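Local coordinates for lipoprotein NlpE (Escherichia coli, PDB 2Z4I) that activates the Cpx envelope stress pathway from the outer membrane and takes part in copper homeostasis and in the adhesion of cells to hydrophobic surfaces, at residues Val178-Leu184 / Lys195-Thr201; Thr128-Met132 / Phe142-Ala146; Met21-Gly27 / Thr39-Leu43; Met132-Met136 / Leu159-Tyr163. The protein carries 1 engineered substitution. One frame throughout, in Å; residues are numbered along the deposited sequence.

Interaction 1: residues Val178-Leu184 / Lys195-Thr201; sequences VEGHFTL and KVLAPDT
His181 meets Asp200 because its CG sits between the backbone N and the carbonyl carbon (chi1 54°), which brings the end of the imidazole toward 195-201, where Asp200 meets its edge. ND1 donates to Asp200 OD1, the ring and carboxylate planes 46° apart; the modelled separation is very short and the place of OD1 is uncertain. Ala198 CB lies over one face of the same imidazole, 4.2 Å from its centroid. The opposite side of the sheet carries Phe182 and Leu197. With CG of Leu197 anti to the backbone N (chi1 -174°), its CD1 comes to rest over the centre of the Phe182 ring, 4.1 Å from the centroid, and the aliphatic chain of Lys195 runs obliquely past, CG 3.7 Å from Phe182 CD2. Beneath these side chains the backbones pair: His181 and Ala198 exchange two hydrogen bonds, and Thr183 N reaches Val196 O at 2.8 Å. Phe182 also packs edge-to-face with Phe151, and Leu197 makes backbone bonds to Met152 and Ala154. Leu197 thus links the hairpin to the end of strand 150-152, consistent with the closure of an OB-fold beta barrel.

Interaction 2: residues Thr128-Met132 / Phe142-Ala146; sequences TLRGM and FTDCA
Phe142 lays its ring across Gly131 and thereby forms the dense side of this contact. Its CG stands anti to the backbone N (chi1 179°), which carries the ring over the neighbouring strand; Gly131 CA sits over one face, 3.7 Å from the centroid, in a CH-pi contact. Gly131, with no side chain, lies close beneath the ring. Leu129 CB approaches the far end of the same ring obliquely, 3.7 Å from Phe142 CZ, and Phe151 and Leu176 add to the packing around it. An alanine in place of Phe142 removes the ring over Gly131 and would probably open a gap beside Leu129.

The side bearing Met132 and Thr143 is looser and wetter. Their backbones exchange two hydrogen bonds, Met132 N to Thr143 O and, at 3.0 Å, Thr143 N to Met132 O. A water also donates to Met132 O (2.8 Å) while hydrogen-bonded to Thr143 OG1. The selenomethionine side chain of Met132 leads away toward Leu175 and Cys211. Arg130, exposed, likewise turns from the contact, its NH1 bonded to Ser177 OG, yet its carbonyl O accepts from Cys145 N at 2.8 Å. Cys145 is itself tied to Cys211 by a disulfide. The two strands run antiparallel but at 118°, the strong coiling of the hairpin made by the first two strands of an OB-fold barrel, with Phe142 facing its core.

Interaction 3: residues Met21-Gly27 / Thr39-Leu43; sequences MPQSWRG and TSLFL
Trp25 and Leu41 form the central hydrogen-bonded pair of this antiparallel hairpin, each giving its N-H and receiving one at its carbonyl. Trp25 N donates to Leu41 O at 2.9 Å in an almost straight bond (171°), and Leu41 N returns a bond to Trp25 O. Gly27 and Thr39 repeat the exchange less evenly: Thr39 N reaches Gly27 O at 2.8 Å, whereas the reverse bond from Gly27 N is weak at 3.2 Å to Thr39 O. At the other end Leu43 N is taken up by Gln23 O at 2.7 Å. The backbones of Ser40 and Phe42 bond instead to Asn52 and Val50 on the next strand.

The face of Ser24, Arg26, Ser40 and Phe42 carries a polar cluster. A bend at chi2 (-47°) folds the Arg26 chain back along its strand, so that NE makes a weak 3.4 Å bond to Ser24 OG at the guanidinium edge. Phe42 CZ lies over one face of the Arg26 guanidinium, toward its rim, 3.6 Å from Arg26 NH2, with the two planes 51° apart. Thr39 OG1, on the other face, makes a weak hydrogen bond to Ile37 O. On that reverse face Trp25 and Leu41, with Leu43 at the end, pack among Leu97, Leu80 and Leu78. The chemistry implies a division of labour: main-chain bonds set the register, the face of Trp25 and Leu41 packs into the barrel of the N-terminal domain, and the charged end of Arg26 stays at its exterior.

Interaction 4: residues Met132-Met136 / Leu159-Tyr163; sequences MYFYM and LERSY
Helix-on-strand packing through aromatic side chains joins helix 157-167 to the end of strand 127-135; the helix lies between the third and fourth barrel strands, as in the OB fold. No direct hydrogen bond crosses this buried contact. Tyr163 fills its centre: with CG set anti to the backbone N (chi1 160°), the ring reaches across to the strand, and Tyr133 turns an edge toward its face in a T-shaped pair, centroids 5.2 Å apart and planes at 78°. Tyr135 CB lies against Tyr163 CD2 at 3.5 Å. Tyr163 OH bonds to Lys172 O, just before strand 174-185, which fixes the far end of the ring. A serine replacing Tyr163 is likely to leave the edge of Tyr133 without its aromatic partner and Lys172 O without that donor. One helical turn earlier, Glu160 lays its aliphatic part over Tyr135: CG is 3.6 Å from the ring centroid, only 6° off the normal, and the carboxylate stacks nearly parallel to the ring. Leu159 CD2 meets Tyr133 CE1 at 3.9 Å. Glu160 OE1, which accepts from Asn156 N, also receives a bond from a water at 3.2 Å, and that water accepts from Tyr133 OH at 3.0 Å.

Interaction 3 comes first along the chain and belongs to the N-terminal barrel; the others lie in the C-terminal OB domain, their centres about 50 to 63 Å from it. Interactions 2 and 4 share Met132 and start from strand 127-135, which pairs with strand 140-144 in one and receives helix 157-167 in the other. Interaction 1 follows, on strands 174-185 and 194-199. These three centres lie about 12 to 14 Å apart, and strand 127-135 adjoins 174-185, where Leu129 N and Val178 O probably hydrogen-bond. Each barrel is thus held by its own contacts, consistent with two domains on a flexible linker that can swap between subunits.

Interaction 1: residues Val178-Leu184 / Lys195-Thr201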
loop_
_atom_site.group_PDB
_atom_site.type_symbol
_atom_site.label_atom_id
_atom_site.label_comp_id
_atom_site.label_asym_id
_atom_site.label_seq_id
_atom_site.Cartn_x
_atom_site.Cartn_y
_atom_site.Cartn_z
ATOM N N VAL A 178 -21.995 4.427 13.546
ATOM C CA VAL A 178 -20.841 4.340 14.423
ATOM C C VAL A 178 -19.597 3.966 13.654
ATOM O O VAL A 178 -19.687 3.402 12.560
ATOM C CB VAL A 178 -21.074 3.273 15.520
ATOM C CG1 VAL A 178 -21.162 1.903 14.884
ATOM C CG2 VAL A 178 -19.957 3.313 16.546
ATOM N N GLU A 179 -18.440 4.297 14.221
ATOM C CA GLU A 179 -17.172 3.934 13.616
ATOM C C GLU A 179 -16.806 2.611 14.256
ATOM O O GLU A 179 -17.079 2.403 15.432
ATOM C CB GLU A 179 -16.096 4.965 13.929
ATOM C CG GLU A 179 -16.083 6.128 12.963
ATOM C CD GLU A 179 -14.939 7.083 13.230
ATOM O OE1 GLU A 179 -13.776 6.623 13.323
ATOM O OE2 GLU A 179 -15.204 8.299 13.341
ATOM N N GLY A 180 -16.211 1.711 13.490
ATOM C CA GLY A 180 -15.841 0.433 14.056
ATOM C C GLY A 180 -15.064 -0.438 13.100
ATOM O O GLY A 180 -14.947 -0.120 11.920
ATOM N N HIS A 181 -14.517 -1.532 13.612
ATOM C CA HIS A 181 -13.754 -2.464 12.790
ATOM C C HIS A 181 -14.150 -3.877 13.180
ATOM O O HIS A 181 -14.733 -4.092 14.241
ATOM C CB HIS A 181 -12.253 -2.273 13.016
ATOM C CG HIS A 181 -11.847 -2.356 14.454
ATOM N ND1 HIS A 181 -12.066 -1.330 15.348
ATOM C CD2 HIS A 181 -11.268 -3.354 15.161
ATOM C CE1 HIS A 181 -11.639 -1.693 16.545
ATOM N NE2 HIS A 181 -11.149 -2.916 16.458
ATOM N N PHE A 182 -13.853 -4.845 12.324
ATOM C CA PHE A 182 -14.195 -6.218 12.645
ATOM C C PHE A 182 -13.070 -6.901 13.384
ATOM O O PHE A 182 -11.896 -6.685 13.082
ATOM C CB PHE A 182 -14.515 -7.005 11.386
ATOM C CG PHE A 182 -15.755 -6.549 10.704
ATOM C CD1 PHE A 182 -15.704 -5.553 9.741
ATOM C CD2 PHE A 182 -16.987 -7.084 11.058
ATOM C CE1 PHE A 182 -16.859 -5.095 9.141
ATOM C CE2 PHE A 182 -18.150 -6.633 10.465
ATOM C CZ PHE A 182 -18.090 -5.635 9.504
ATOM N N THR A 183 -13.423 -7.723 14.360
ATOM C CA THR A 183 -12.414 -8.435 15.111
ATOM C C THR A 183 -12.903 -9.837 15.363
ATOM O O THR A 183 -14.079 -10.124 15.172
ATOM C CB THR A 183 -12.156 -7.763 16.437
ATOM O OG1 THR A 183 -11.055 -8.403 17.079
ATOM C CG2 THR A 183 -13.367 -7.871 17.325
ATOM N N LEU A 184 -12.001 -10.714 15.781
ATOM C CA LEU A 184 -12.362 -12.095 16.073
ATOM C C LEU A 184 -12.624 -12.238 17.554
ATOM O O LEU A 184 -11.849 -11.762 18.376
ATOM C CB LEU A 184 -11.238 -13.054 15.675
ATOM C CG LEU A 184 -10.987 -13.227 14.178
ATOM C CD1 LEU A 184 -9.742 -14.052 13.959
ATOM C CD2 LEU A 184 -12.185 -13.886 13.534
ATOM N N LYS A 195 -16.181 -13.537 13.610
ATOM C CA LYS A 195 -16.185 -12.118 13.261
ATOM C C LYS A 195 -17.193 -11.374 14.136
ATOM O O LYS A 195 -18.275 -11.883 14.409
ATOM C CB LYS A 195 -16.562 -11.973 11.784
ATOM C CG LYS A 195 -16.150 -10.679 11.127
ATOM C CD LYS A 195 -16.665 -10.621 9.685
ATOM C CE LYS A 195 -18.190 -10.503 9.630
ATOM N NZ LYS A 195 -18.714 -10.268 8.246
ATOM N N VAL A 196 -16.836 -10.171 14.572
ATOM C CA VAL A 196 -17.713 -9.373 15.413
ATOM C C VAL A 196 -17.350 -7.909 15.232
ATOM O O VAL A 196 -16.173 -7.581 15.063
ATOM C CB VAL A 196 -17.541 -9.733 16.903
ATOM C CG1 VAL A 196 -16.095 -9.546 17.320
ATOM C CG2 VAL A 196 -18.408 -8.843 17.756
ATOM N N LEU A 197 -18.347 -7.030 15.283
ATOM C CA LEU A 197 -18.091 -5.606 15.108
ATOM C C LEU A 197 -17.737 -4.935 16.416
ATOM O O LEU A 197 -18.531 -4.941 17.361
ATOM C CB LEU A 197 -19.304 -4.889 14.519
ATOM C CG LEU A 197 -19.020 -3.421 14.187
ATOM C CD1 LEU A 197 -18.074 -3.391 12.999
ATOM C CD2 LEU A 197 -20.292 -2.667 13.840
ATOM N N ALA A 198 -16.546 -4.345 16.461
ATOM C CA ALA A 198 -16.078 -3.652 17.655
ATOM C C ALA A 198 -16.167 -2.153 17.403
ATOM O O ALA A 198 -15.565 -1.638 16.460
ATOM C CB ALA A 198 -14.638 -4.051 17.956
ATOM N N PRO A 199 -16.932 -1.430 18.229
ATOM C CA PRO A 199 -17.049 0.022 18.028
ATOM C C PRO A 199 -15.747 0.771 18.316
ATOM O O PRO A 199 -14.921 0.296 19.081
ATOM C CB PRO A 199 -18.171 0.408 18.988
ATOM C CG PRO A 199 -18.045 -0.640 20.102
ATOM C CD PRO A 199 -17.827 -1.901 19.303
ATOM N N ASP A 200 -15.558 1.929 17.687
ATOM C CA ASP A 200 -14.360 2.746 17.897
ATOM C C ASP A 200 -14.741 4.136 18.379
ATOM O O ASP A 200 -13.864 4.942 18.707
ATOM C CB ASP A 200 -13.552 2.919 16.617
ATOM C CG ASP A 200 -12.787 1.673 16.215
ATOM O OD1 ASP A 200 -13.341 0.864 15.432
ATOM O OD2 ASP A 200 -11.627 1.509 16.667
ATOM N N THR A 201 -16.041 4.427 18.398
ATOM C CA THR A 201 -16.532 5.732 18.846
ATOM C C THR A 201 -17.925 5.582 19.453
ATOM O O THR A 201 -18.596 4.566 19.241
ATOM C CB THR A 201 -16.678 6.742 17.673
ATOM O OG1 THR A 201 -17.896 6.476 16.954
ATOM C CG2 THR A 201 -15.509 6.639 16.722
#

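Interaction 2: residues Thr128-Met132 / Phe142-Ala146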
loop_
_atom_site.group_PDB
_atom_site.type_symbol
_atom_site.label_atom_id
_atom_site.label_comp_id
_atom_site.label_asym_id
_atom_site.label_seq_id
_atom_site.Cartn_x
_atom_site.Cartn_y
_atom_site.Cartn_z
ATOM N N THR A 128 -16.674 3.820 8.903
ATOM C CA THR A 128 -17.997 4.212 9.369
ATOM C C THR A 128 -19.068 3.271 8.897
ATOM O O THR A 128 -19.041 2.811 7.758
ATOM C CB THR A 128 -18.354 5.621 8.926
ATOM O OG1 THR A 128 -17.405 6.539 9.482
ATOM C CG2 THR A 128 -19.743 5.980 9.402
ATOM N N LEU A 129 -20.016 2.977 9.782
ATOM C CA LEU A 129 -21.090 2.072 9.423
ATOM C C LEU A 129 -22.466 2.618 9.766
ATOM O O LEU A 129 -22.654 3.305 10.770
ATOM C CB LEU A 129 -20.892 0.709 10.093
ATOM C CG LEU A 129 -19.595 -0.035 9.779
ATOM C CD1 LEU A 129 -18.556 0.389 10.757
ATOM C CD2 LEU A 129 -19.796 -1.527 9.881
ATOM N N ARG A 130 -23.425 2.304 8.911
ATOM C CA ARG A 130 -24.792 2.737 9.093
ATOM C C ARG A 130 -25.589 1.449 9.192
ATOM O O ARG A 130 -25.552 0.633 8.273
ATOM C CB ARG A 130 -25.242 3.528 7.865
ATOM C CG ARG A 130 -25.816 4.896 8.164
ATOM C CD ARG A 130 -24.754 5.877 8.659
ATOM N NE ARG A 130 -23.918 6.373 7.567
ATOM C CZ ARG A 130 -23.140 7.453 7.639
ATOM N NH1 ARG A 130 -23.079 8.169 8.765
ATOM N NH2 ARG A 130 -22.433 7.826 6.575
ATOM N N GLY A 131 -26.293 1.235 10.295
ATOM C CA GLY A 131 -27.063 0.011 10.390
ATOM C C GLY A 131 -28.159 0.079 11.425
ATOM O O GLY A 131 -28.253 1.063 12.168
HETATM N N MSE A 132 -28.998 -0.955 11.462
HETATM C CA MSE A 132 -30.070 -1.016 12.438
HETATM C C MSE A 132 -29.533 -1.785 13.638
HETATM O O MSE A 132 -29.346 -2.996 13.571
HETATM C CB MSE A 132 -31.295 -1.730 11.855
HETATM C CG MSE A 132 -31.974 -1.025 10.665
HETATM SE SE MSE A 132 -32.474 0.848 10.929
HETATM C CE MSE A 132 -33.573 0.694 12.501
ATOM N N PHE A 142 -26.238 -5.857 14.643
ATOM C CA PHE A 142 -26.227 -4.659 13.815
ATOM C C PHE A 142 -26.486 -5.081 12.384
ATOM O O PHE A 142 -25.630 -5.699 11.743
ATOM C CB PHE A 142 -24.853 -3.988 13.943
ATOM C CG PHE A 142 -24.668 -2.740 13.112
ATOM C CD1 PHE A 142 -24.290 -2.822 11.783
ATOM C CD2 PHE A 142 -24.764 -1.484 13.696
ATOM C CE1 PHE A 142 -23.994 -1.675 11.044
ATOM C CE2 PHE A 142 -24.473 -0.328 12.964
ATOM C CZ PHE A 142 -24.084 -0.423 11.638
ATOM N N THR A 143 -27.688 -4.793 11.899
ATOM C CA THR A 143 -28.016 -5.120 10.518
ATOM C C THR A 143 -27.534 -3.919 9.708
ATOM O O THR A 143 -28.056 -2.808 9.838
ATOM C CB THR A 143 -29.517 -5.334 10.333
ATOM O OG1 THR A 143 -29.935 -6.460 11.118
ATOM C CG2 THR A 143 -29.822 -5.602 8.867
ATOM N N ASP A 144 -26.507 -4.155 8.899
ATOM C CA ASP A 144 -25.881 -3.109 8.110
ATOM C C ASP A 144 -26.672 -2.639 6.904
ATOM O O ASP A 144 -26.959 -3.415 5.997
ATOM C CB ASP A 144 -24.490 -3.578 7.691
ATOM C CG ASP A 144 -23.825 -2.630 6.729
ATOM O OD1 ASP A 144 -23.978 -2.839 5.508
ATOM O OD2 ASP A 144 -23.162 -1.675 7.190
ATOM N N CYS A 145 -27.012 -1.352 6.901
ATOM C CA CYS A 145 -27.781 -0.755 5.815
ATOM C C CYS A 145 -27.175 -1.069 4.456
ATOM O O CYS A 145 -27.880 -1.454 3.528
ATOM C CB CYS A 145 -27.864 0.772 5.967
ATOM S SG CYS A 145 -28.941 1.445 7.291
ATOM N N ALA A 146 -25.861 -0.913 4.348
ATOM C CA ALA A 146 -25.158 -1.143 3.092
ATOM C C ALA A 146 -25.229 -2.537 2.488
ATOM O O ALA A 146 -25.508 -2.668 1.308
ATOM C CB ALA A 146 -23.704 -0.733 3.244
HETATM O O HOH W 1 -30.361 -5.578 13.563
#

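Interaction 3: residues Met21-Gly27 / Thr39-Leu43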
loop_
_atom_site.group_PDB
_atom_site.type_symbol
_atom_site.label_atom_id
_atom_site.label_comp_id
_atom_site.label_asym_id
_atom_site.label_seq_id
_atom_site.Cartn_x
_atom_site.Cartn_y
_atom_site.Cartn_z
HETATM N N MSE A 21 26.765 18.994 -13.442
HETATM C CA MSE A 21 26.015 17.742 -13.303
HETATM C C MSE A 21 26.614 16.911 -12.163
HETATM O O MSE A 21 27.823 16.960 -11.923
HETATM C CB MSE A 21 26.090 16.952 -14.625
HETATM C CG MSE A 21 25.432 15.568 -14.621
HETATM SE SE MSE A 21 25.805 14.510 -16.230
HETATM C CE MSE A 21 27.609 13.987 -15.777
ATOM N N PRO A 22 25.775 16.147 -11.438
ATOM C CA PRO A 22 26.252 15.311 -10.329
ATOM C C PRO A 22 27.136 14.191 -10.858
ATOM O O PRO A 22 27.160 13.939 -12.059
ATOM C CB PRO A 22 24.962 14.788 -9.712
ATOM C CG PRO A 22 24.042 14.728 -10.880
ATOM C CD PRO A 22 24.317 16.021 -11.593
ATOM N N GLN A 23 27.858 13.511 -9.978
ATOM C CA GLN A 23 28.725 12.452 -10.453
ATOM C C GLN A 23 28.540 11.080 -9.802
ATOM O O GLN A 23 29.342 10.166 -10.021
ATOM C CB GLN A 23 30.188 12.902 -10.356
ATOM C CG GLN A 23 30.769 13.006 -8.957
ATOM C CD GLN A 23 32.248 13.384 -8.986
ATOM O OE1 GLN A 23 32.949 13.286 -7.979
ATOM N NE2 GLN A 23 32.723 13.826 -10.148
ATOM N N SER A 24 27.474 10.919 -9.027
ATOM C CA SER A 24 27.213 9.641 -8.382
ATOM C C SER A 24 25.708 9.356 -8.334
ATOM O O SER A 24 24.935 10.174 -7.843
ATOM C CB SER A 24 27.811 9.654 -6.978
ATOM O OG SER A 24 27.675 8.386 -6.368
ATOM N N TRP A 25 25.295 8.197 -8.846
ATOM C CA TRP A 25 23.877 7.838 -8.882
ATOM C C TRP A 25 23.558 6.488 -8.264
ATOM O O TRP A 25 24.264 5.514 -8.492
ATOM C CB TRP A 25 23.370 7.832 -10.329
ATOM C CG TRP A 25 23.130 9.196 -10.917
ATOM C CD1 TRP A 25 22.002 9.966 -10.798
ATOM C CD2 TRP A 25 24.053 9.961 -11.682
ATOM N NE1 TRP A 25 22.173 11.169 -11.444
ATOM C CE2 TRP A 25 23.425 11.190 -11.995
ATOM C CE3 TRP A 25 25.351 9.731 -12.135
ATOM C CZ2 TRP A 25 24.054 12.182 -12.738
ATOM C CZ3 TRP A 25 25.980 10.717 -12.872
ATOM C CH2 TRP A 25 25.329 11.932 -13.169
ATOM N N ARG A 26 22.476 6.427 -7.498
ATOM C CA ARG A 26 22.060 5.177 -6.873
ATOM C C ARG A 26 20.609 4.922 -7.198
ATOM O O ARG A 26 19.882 5.843 -7.556
ATOM C CB ARG A 26 22.179 5.224 -5.342
ATOM C CG ARG A 26 23.456 5.791 -4.772
ATOM C CD ARG A 26 24.683 5.228 -5.428
ATOM N NE ARG A 26 25.838 5.941 -4.916
ATOM C CZ ARG A 26 26.500 5.579 -3.828
ATOM N NH1 ARG A 26 26.117 4.490 -3.161
ATOM N NH2 ARG A 26 27.513 6.324 -3.387
ATOM N N GLY A 27 20.193 3.670 -7.030
ATOM C CA GLY A 27 18.820 3.285 -7.288
ATOM C C GLY A 27 18.703 1.776 -7.377
ATOM O O GLY A 27 19.697 1.083 -7.622
ATOM N N THR A 39 21.860 -0.722 -7.842
ATOM C CA THR A 39 22.743 -0.132 -8.838
ATOM C C THR A 39 23.401 1.155 -8.381
ATOM O O THR A 39 22.787 1.980 -7.711
ATOM C CB THR A 39 21.935 0.141 -10.108
ATOM O OG1 THR A 39 21.378 -1.097 -10.568
ATOM C CG2 THR A 39 22.796 0.753 -11.197
ATOM N N SER A 40 24.666 1.335 -8.725
ATOM C CA SER A 40 25.340 2.570 -8.354
ATOM C C SER A 40 26.337 2.867 -9.444
ATOM O O SER A 40 27.156 2.011 -9.788
ATOM C CB SER A 40 26.044 2.442 -7.001
ATOM O OG SER A 40 26.935 1.348 -7.002
ATOM N N LEU A 41 26.228 4.072 -10.001
ATOM C CA LEU A 41 27.092 4.531 -11.080
ATOM C C LEU A 41 27.926 5.682 -10.567
ATOM O O LEU A 41 27.404 6.594 -9.918
ATOM C CB LEU A 41 26.252 4.981 -12.274
ATOM C CG LEU A 41 26.943 5.762 -13.395
ATOM C CD1 LEU A 41 28.087 4.960 -13.983
ATOM C CD2 LEU A 41 25.924 6.081 -14.476
ATOM N N PHE A 42 29.225 5.631 -10.859
ATOM C CA PHE A 42 30.161 6.651 -10.413
ATOM C C PHE A 42 30.880 7.285 -11.584
ATOM O O PHE A 42 31.626 6.617 -12.315
ATOM C CB PHE A 42 31.183 6.027 -9.477
ATOM C CG PHE A 42 30.591 5.484 -8.218
ATOM C CD1 PHE A 42 30.593 6.234 -7.055
ATOM C CD2 PHE A 42 30.010 4.229 -8.197
ATOM C CE1 PHE A 42 30.025 5.741 -5.885
ATOM C CE2 PHE A 42 29.440 3.735 -7.033
ATOM C CZ PHE A 42 29.450 4.496 -5.876
ATOM N N LEU A 43 30.663 8.582 -11.760
ATOM C CA LEU A 43 31.304 9.293 -12.853
ATOM C C LEU A 43 32.514 10.020 -12.320
ATOM O O LEU A 43 32.395 10.934 -11.512
ATOM C CB LEU A 43 30.321 10.265 -13.508
ATOM C CG LEU A 43 29.184 9.552 -14.254
ATOM C CD1 LEU A 43 28.287 10.560 -14.933
ATOM C CD2 LEU A 43 29.773 8.610 -15.278
#

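Interaction 4: residues Met132-Met136 / Leu159-Tyr163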
loop_
_atom_site.group_PDB
_atom_site.type_symbol
_atom_site.label_atom_id
_atom_site.label_comp_id
_atom_site.label_asym_id
_atom_site.label_seq_id
_atom_site.Cartn_x
_atom_site.Cartn_y
_atom_site.Cartn_z
HETATM N N MSE A 132 -28.998 -0.955 11.462
HETATM C CA MSE A 132 -30.070 -1.016 12.438
HETATM C C MSE A 132 -29.533 -1.785 13.638
HETATM O O MSE A 132 -29.346 -2.996 13.571
HETATM C CB MSE A 132 -31.295 -1.730 11.855
HETATM C CG MSE A 132 -31.974 -1.025 10.665
HETATM SE SE MSE A 132 -32.474 0.848 10.929
HETATM C CE MSE A 132 -33.573 0.694 12.501
ATOM N N TYR A 133 -29.265 -1.073 14.728
ATOM C CA TYR A 133 -28.733 -1.685 15.943
ATOM C C TYR A 133 -29.861 -2.217 16.805
ATOM O O TYR A 133 -30.913 -1.589 16.920
ATOM C CB TYR A 133 -27.942 -0.660 16.754
ATOM C CG TYR A 133 -27.307 -1.202 18.023
ATOM C CD1 TYR A 133 -26.072 -1.848 17.988
ATOM C CD2 TYR A 133 -27.935 -1.048 19.264
ATOM C CE1 TYR A 133 -25.476 -2.324 19.151
ATOM C CE2 TYR A 133 -27.343 -1.524 20.437
ATOM C CZ TYR A 133 -26.113 -2.161 20.371
ATOM O OH TYR A 133 -25.515 -2.634 21.522
ATOM N N PHE A 134 -29.629 -3.370 17.421
ATOM C CA PHE A 134 -30.624 -3.994 18.277
ATOM C C PHE A 134 -29.957 -4.760 19.405
ATOM O O PHE A 134 -29.136 -5.639 19.173
ATOM C CB PHE A 134 -31.498 -4.942 17.460
ATOM C CG PHE A 134 -32.497 -5.692 18.280
ATOM C CD1 PHE A 134 -32.283 -7.028 18.611
ATOM C CD2 PHE A 134 -33.645 -5.058 18.747
ATOM C CE1 PHE A 134 -33.206 -7.727 19.399
ATOM C CE2 PHE A 134 -34.574 -5.746 19.535
ATOM C CZ PHE A 134 -34.354 -7.084 19.863
ATOM N N TYR A 135 -30.316 -4.422 20.633
ATOM C CA TYR A 135 -29.738 -5.088 21.782
ATOM C C TYR A 135 -30.817 -5.725 22.644
ATOM O O TYR A 135 -31.905 -5.167 22.812
ATOM C CB TYR A 135 -28.951 -4.087 22.616
ATOM C CG TYR A 135 -28.371 -4.683 23.870
ATOM C CD1 TYR A 135 -27.341 -5.615 23.805
ATOM C CD2 TYR A 135 -28.862 -4.326 25.125
ATOM C CE1 TYR A 135 -26.815 -6.171 24.946
ATOM C CE2 TYR A 135 -28.345 -4.878 26.276
ATOM C CZ TYR A 135 -27.319 -5.800 26.181
ATOM O OH TYR A 135 -26.785 -6.352 27.325
HETATM N N MSE A 136 -30.512 -6.893 23.194
HETATM C CA MSE A 136 -31.461 -7.595 24.043
HETATM C C MSE A 136 -30.861 -8.842 24.658
HETATM O O MSE A 136 -30.403 -9.733 23.941
HETATM C CB MSE A 136 -32.696 -7.990 23.251
HETATM C CG MSE A 136 -33.650 -8.845 24.053
HETATM SE SE MSE A 136 -35.174 -9.412 23.029
HETATM C CE MSE A 136 -34.339 -10.810 21.963
ATOM N N LEU A 159 -22.931 2.137 24.742
ATOM C CA LEU A 159 -23.680 2.021 23.506
ATOM C C LEU A 159 -25.071 1.455 23.818
ATOM O O LEU A 159 -26.082 2.035 23.441
ATOM C CB LEU A 159 -22.943 1.112 22.533
ATOM C CG LEU A 159 -23.428 1.167 21.087
ATOM C CD1 LEU A 159 -23.175 2.549 20.516
ATOM C CD2 LEU A 159 -22.693 0.119 20.260
ATOM N N GLU A 160 -25.112 0.340 24.539
ATOM C CA GLU A 160 -26.372 -0.304 24.893
ATOM C C GLU A 160 -27.288 0.608 25.691
ATOM O O GLU A 160 -28.513 0.558 25.539
ATOM C CB GLU A 160 -26.092 -1.581 25.680
ATOM C CG GLU A 160 -25.381 -2.645 24.862
ATOM C CD GLU A 160 -24.325 -3.378 25.663
ATOM O OE1 GLU A 160 -23.610 -4.213 25.077
ATOM O OE2 GLU A 160 -24.206 -3.115 26.876
ATOM N N ARG A 161 -26.708 1.433 26.553
ATOM C CA ARG A 161 -27.514 2.357 27.338
ATOM C C ARG A 161 -28.202 3.295 26.342
ATOM O O ARG A 161 -29.431 3.357 26.263
ATOM C CB ARG A 161 -26.635 3.183 28.286
ATOM C CG ARG A 161 -25.786 2.390 29.283
ATOM C CD ARG A 161 -25.407 3.281 30.474
ATOM N NE ARG A 161 -24.060 3.051 31.011
ATOM C CZ ARG A 161 -23.676 1.977 31.703
ATOM N NH1 ARG A 161 -24.532 0.991 31.957
ATOM N NH2 ARG A 161 -22.428 1.904 32.162
ATOM N N SER A 162 -27.380 4.002 25.572
ATOM C CA SER A 162 -27.841 4.946 24.563
ATOM C C SER A 162 -28.922 4.353 23.676
ATOM O O SER A 162 -29.940 4.986 23.424
ATOM C CB SER A 162 -26.659 5.397 23.710
ATOM O OG SER A 162 -25.623 5.917 24.530
ATOM N N TYR A 163 -28.704 3.136 23.198
ATOM C CA TYR A 163 -29.698 2.489 22.349
ATOM C C TYR A 163 -31.045 2.484 23.058
ATOM O O TYR A 163 -32.041 2.977 22.533
ATOM C CB TYR A 163 -29.284 1.046 22.029
ATOM C CG TYR A 163 -30.423 0.150 21.573
ATOM C CD1 TYR A 163 -31.223 0.502 20.489
ATOM C CD2 TYR A 163 -30.693 -1.055 22.224
ATOM C CE1 TYR A 163 -32.267 -0.318 20.058
ATOM C CE2 TYR A 163 -31.736 -1.890 21.805
ATOM C CZ TYR A 163 -32.525 -1.514 20.718
ATOM O OH TYR A 163 -33.580 -2.311 20.294
HETATM O O HOH W 2 -22.667 -3.502 22.083
#